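PDB 4NG4: phosphoglycerate kinase from Coxiella burnetii, which catalyses the reversible transfer of a phosphoryl group between ATP and 3-phosphoglycerate, a step of glycolysis. Local coordinates for residues A252-Q255 with F256-A260. Numbering follows the deposited sequence.
Sequences AAQQ and FWEKA
Phe-256 N to Ala-252 O, Trp-257 N to Ala-253 O, Glu-258 N to Gln-254 O and Lys-259 N to Gln-255 O are four successive i to i+4 backbone hydrogen bonds, the pattern that defines an alpha helix. The shortest joins Phe-256 N to Ala-252 O at 2.9 Å. The longest joins Glu-258 N to Gln-254 O at 3.1 Å. The straightest is donated by Lys-259, with 171° at its hydrogen.

Polar side chains one turn apart lie near each other at longer range. Gln-254 and Glu-258 run side by side in the same direction, bringing NE2 of Gln-254 to 3.7 Å from OE2 of Glu-258, with the amide and carboxylate planes turned 65° apart. Glu-258 has its CG anti to its own carbonyl carbon (chi1 -68°), which lays CG 3.4 Å from Gln-254 O. Across the next pair, the bent chain of Lys-259 passes Gln-255 at a slant, its CE 3.9 Å from Gln-255 OE1; the Lys-259 ammonium has a long, weak ion pair with Glu-213.

Buried side chains face two neighbouring helices. The ring of Phe-256 leads away from the preceding turn to Leu-212 and Leu-216 of helix 209-216 and to Leu-267, where Ala-260 joins it on Leu-216 and Leu-267. Ala-253 instead meets Thr-231, Phe-232 and Ala-235 of helix 227-235.

Helix 250-263 is thus amphipathic, packed through Ala-253, Phe-256 and Ala-260 in the nucleotide-binding domain. With Gln-254 and Glu-258 exposed and no side-chain hydrogen bond linking the two turns, cohesion between them probably rests chiefly on the main-chain bonds.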
loop_
_atom_site.group_PDB
_atom_site.type_symbol
_atom_site.label_atom_id
_atom_site.label_comp_id
_atom_site.label_asym_id
_atom_site.label_seq_id
_atom_site.Cartn_x
_atom_site.Cartn_y
_atom_site.Cartn_z
ATOM N N ALA A 252 21.586 13.116 -5.567
ATOM C CA ALA A 252 20.233 13.239 -5.024
ATOM C C ALA A 252 20.250 12.952 -3.532
ATOM O O ALA A 252 19.704 13.713 -2.735
ATOM C CB ALA A 252 19.281 12.297 -5.728
ATOM N N ALA A 253 20.904 11.854 -3.168
ATOM C CA ALA A 253 21.008 11.433 -1.775
ATOM C C ALA A 253 21.749 12.471 -0.932
ATOM O O ALA A 253 21.388 12.728 0.215
ATOM C CB ALA A 253 21.698 10.083 -1.685
ATOM N N GLN A 254 22.773 13.080 -1.517
ATOM C CA GLN A 254 23.587 14.065 -0.812
ATOM C C GLN A 254 22.785 15.311 -0.550
ATOM O O GLN A 254 22.810 15.850 0.548
ATOM C CB GLN A 254 24.841 14.417 -1.621
ATOM C CG GLN A 254 25.952 15.080 -0.790
ATOM C CD GLN A 254 26.877 15.962 -1.601
ATOM O OE1 GLN A 254 26.764 16.072 -2.827
ATOM N NE2 GLN A 254 27.791 16.616 -0.911
ATOM N N GLN A 255 22.069 15.762 -1.564
ATOM C CA GLN A 255 21.234 16.946 -1.431
ATOM C C GLN A 255 20.074 16.708 -0.480
ATOM O O GLN A 255 19.645 17.619 0.218
ATOM C CB GLN A 255 20.692 17.349 -2.786
ATOM C CG GLN A 255 20.032 18.702 -2.804
ATOM C CD GLN A 255 19.139 18.852 -3.994
ATOM O OE1 GLN A 255 18.018 18.325 -4.025
ATOM N NE2 GLN A 255 19.631 19.561 -5.004
ATOM N N PHE A 256 19.546 15.494 -0.467
ATOM C CA PHE A 256 18.478 15.167 0.470
ATOM C C PHE A 256 18.998 15.189 1.912
ATOM O O PHE A 256 18.318 15.672 2.819
ATOM C CB PHE A 256 17.858 13.812 0.152
ATOM C CG PHE A 256 16.741 13.451 1.067
ATOM C CD1 PHE A 256 16.996 12.856 2.287
ATOM C CD2 PHE A 256 15.442 13.754 0.739
ATOM C CE1 PHE A 256 15.964 12.542 3.148
ATOM C CE2 PHE A 256 14.417 13.460 1.595
ATOM C CZ PHE A 256 14.676 12.851 2.807
ATOM N N TRP A 257 20.211 14.674 2.108
ATOM C CA TRP A 257 20.873 14.718 3.422
ATOM C C TRP A 257 20.952 16.153 3.914
ATOM O O TRP A 257 20.695 16.421 5.082
ATOM C CB TRP A 257 22.297 14.104 3.392
ATOM C CG TRP A 257 22.850 13.939 4.798
ATOM C CD1 TRP A 257 22.660 12.875 5.649
ATOM C CD2 TRP A 257 23.626 14.886 5.520
ATOM N NE1 TRP A 257 23.279 13.106 6.849
ATOM C CE2 TRP A 257 23.876 14.336 6.800
ATOM C CE3 TRP A 257 24.129 16.150 5.216
ATOM C CZ2 TRP A 257 24.630 15.000 7.764
ATOM C CZ3 TRP A 257 24.875 16.810 6.173
ATOM C CH2 TRP A 257 25.126 16.230 7.432
ATOM N N GLU A 258 21.319 17.066 3.015
ATOM C CA GLU A 258 21.483 18.474 3.376
ATOM C C GLU A 258 20.144 19.141 3.715
ATOM O O GLU A 258 20.036 19.829 4.716
ATOM C CB GLU A 258 22.197 19.221 2.257
ATOM C CG GLU A 258 23.649 18.777 2.099
ATOM C CD GLU A 258 24.364 19.436 0.920
ATOM O OE1 GLU A 258 23.735 20.287 0.228
ATOM O OE2 GLU A 258 25.557 19.095 0.692
ATOM N N LYS A 259 19.130 18.906 2.888
ATOM C CA LYS A 259 17.778 19.372 3.164
ATOM C C LYS A 259 17.341 18.956 4.555
ATOM O O LYS A 259 16.700 19.728 5.273
ATOM C CB LYS A 259 16.788 18.777 2.162
ATOM C CG LYS A 259 16.619 19.540 0.834
ATOM C CD LYS A 259 16.334 18.546 -0.307
ATOM C CE LYS A 259 15.269 18.985 -1.283
ATOM N NZ LYS A 259 14.688 17.785 -1.936
ATOM N N ALA A 260 17.666 17.720 4.919
ATOM C CA ALA A 260 17.332 17.210 6.240
ATOM C C ALA A 260 18.039 18.016 7.317
ATOM O O ALA A 260 17.431 18.397 8.320
ATOM C CB ALA A 260 17.684 15.751 6.346
#